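Local coordinates for protein Xaa-Pro dipeptidase (Pyrococcus horikoshii, PDB 1WY2) that probably splits dipeptides that carry a C-terminal proline after a nonpolar residue, as a homodimeric metallopeptidase using two metal ions per subunit, at residues G100-L105 with K112-V117. Residues are numbered along the deposited sequence; the frame is centred on the assembly and turned at random.
Sequences GFIEEL and KEFKKV
Phe114 reaches from the strand to the helix and lays its ring with one face to the Ile102 methyl and its edge to Leu105, two residues three positions, just under one turn, apart. Ile102 brings CG2 over the face, 4.0 Å from the ring centroid and displaced toward the rim. This is a CH-pi contact, the methyl standing 20° off the ring normal, and its nearest ring atom is Phe114 CZ, 3.7 Å from CG2. The branch at CB makes this possible: with CG2 anti to the backbone N (chi1 -67°), the methyl is turned to the ring, while CG1 takes the other branch, beside that N, and does not meet it. Leu105 instead works at the ring edge, near its plane, where its CD1 lies 4.0 Å from Phe114 CE2. Leucine suits this place because its CB and a branch methyl both reach the rim. Phenylalanine is long enough to bridge the 8.9 Å between the CA atoms of Ile102 and Phe114, and flat enough to offer both face and edge. No hydrogen bond joins the segments. An alanine in place of Phe114 would probably leave the Ile102 methyl and the Leu105 branch without their partner and open a gap between helix and strand. Helix 99-108 and strand 113-116 complete a beta-alpha-beta unit begun by strand 90-93, within the creatinase/prolidase N-terminal domain. Ile93 of that first strand touches both Ile102 and Phe114, Leu105 packs on Leu91 and on Tyr82 of helix 78-85, and Tyr99 of the second subunit packs against Ile102 and Phe114, bringing this sheet margin to the dimer interface.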
# COMPACT_ATOMS: atom_id res chain seq x y z
N GLY A 100 14.93 10.01 -4.85
CA GLY A 100 14.84 11.38 -4.36
C GLY A 100 15.43 11.57 -2.98
O GLY A 100 16.12 12.56 -2.72
N PHE A 101 15.17 10.62 -2.09
CA PHE A 101 15.67 10.70 -0.72
C PHE A 101 17.19 10.55 -0.70
O PHE A 101 17.88 11.24 0.04
CB PHE A 101 15.03 9.61 0.13
CG PHE A 101 15.31 9.75 1.60
CD1 PHE A 101 14.75 10.80 2.33
CD2 PHE A 101 16.14 8.84 2.25
CE1 PHE A 101 15.02 10.94 3.69
CE2 PHE A 101 16.41 8.98 3.61
CZ PHE A 101 15.85 10.03 4.33
N ILE A 102 17.71 9.63 -1.52
CA ILE A 102 19.15 9.40 -1.59
C ILE A 102 19.88 10.64 -2.09
O ILE A 102 20.98 10.96 -1.63
CB ILE A 102 19.48 8.21 -2.51
CG1 ILE A 102 18.95 6.92 -1.88
CG2 ILE A 102 20.98 8.13 -2.74
CD1 ILE A 102 19.14 5.69 -2.73
N GLU A 103 19.27 11.35 -3.04
CA GLU A 103 19.89 12.55 -3.58
C GLU A 103 19.98 13.61 -2.48
O GLU A 103 20.94 14.37 -2.42
CB GLU A 103 19.09 13.09 -4.77
CG GLU A 103 19.22 12.23 -6.02
CD GLU A 103 20.66 12.02 -6.44
OE1 GLU A 103 21.37 13.02 -6.68
OE2 GLU A 103 21.10 10.85 -6.54
N GLU A 104 18.97 13.65 -1.61
CA GLU A 104 18.95 14.59 -0.50
C GLU A 104 20.11 14.28 0.44
O GLU A 104 20.86 15.17 0.84
CB GLU A 104 17.64 14.47 0.28
CG GLU A 104 16.44 15.14 -0.38
CD GLU A 104 16.52 16.66 -0.32
OE1 GLU A 104 17.46 17.23 -0.90
OE2 GLU A 104 15.64 17.27 0.32
N LEU A 105 20.27 13.00 0.78
CA LEU A 105 21.34 12.57 1.67
C LEU A 105 22.71 12.95 1.11
O LEU A 105 23.60 13.33 1.86
CB LEU A 105 21.26 11.05 1.87
CG LEU A 105 20.01 10.52 2.58
CD1 LEU A 105 19.97 9.00 2.49
CD2 LEU A 105 20.01 10.96 4.04
N LYS A 112 29.04 10.24 1.26
CA LYS A 112 29.95 9.91 0.17
C LYS A 112 29.65 8.61 -0.56
O LYS A 112 29.67 8.56 -1.79
CB LYS A 112 31.39 9.87 0.70
CG LYS A 112 31.96 11.22 1.09
CD LYS A 112 32.06 12.14 -0.11
CE LYS A 112 32.69 13.47 0.27
NZ LYS A 112 32.77 14.40 -0.90
N GLU A 113 29.39 7.55 0.20
CA GLU A 113 29.14 6.24 -0.39
C GLU A 113 27.93 5.55 0.23
O GLU A 113 27.63 5.75 1.41
CB GLU A 113 30.38 5.37 -0.19
CG GLU A 113 30.35 4.01 -0.87
CD GLU A 113 31.62 3.19 -0.60
OE1 GLU A 113 32.72 3.66 -0.94
OE2 GLU A 113 31.50 2.08 -0.04
N PHE A 114 27.23 4.76 -0.57
CA PHE A 114 26.07 4.01 -0.09
C PHE A 114 26.32 2.53 -0.35
O PHE A 114 26.91 2.16 -1.37
CB PHE A 114 24.79 4.43 -0.82
CG PHE A 114 24.39 5.86 -0.59
CD1 PHE A 114 24.93 6.88 -1.38
CD2 PHE A 114 23.50 6.19 0.42
CE1 PHE A 114 24.56 8.21 -1.17
CE2 PHE A 114 23.13 7.51 0.64
CZ PHE A 114 23.66 8.52 -0.15
N LYS A 115 25.87 1.68 0.57
CA LYS A 115 26.02 0.25 0.43
C LYS A 115 24.73 -0.43 0.85
O LYS A 115 24.01 0.08 1.71
CB LYS A 115 27.18 -0.28 1.29
CG LYS A 115 28.56 -0.05 0.68
CD LYS A 115 29.61 -0.90 1.38
CE LYS A 115 30.95 -0.85 0.65
NZ LYS A 115 31.94 -1.78 1.25
N LYS A 116 24.42 -1.56 0.23
CA LYS A 116 23.20 -2.30 0.55
C LYS A 116 23.33 -3.07 1.86
O LYS A 116 24.38 -3.66 2.13
CB LYS A 116 22.88 -3.30 -0.56
CG LYS A 116 22.64 -2.71 -1.94
CD LYS A 116 22.32 -3.81 -2.94
CE LYS A 116 22.16 -3.25 -4.35
NZ LYS A 116 23.40 -2.60 -4.83
N VAL A 117 22.27 -3.07 2.66
CA VAL A 117 22.27 -3.82 3.91
C VAL A 117 21.17 -4.88 3.84
O VAL A 117 20.86 -5.54 4.83
CB VAL A 117 22.02 -2.91 5.14
CG1 VAL A 117 23.14 -1.88 5.25
CG2 VAL A 117 20.66 -2.25 5.05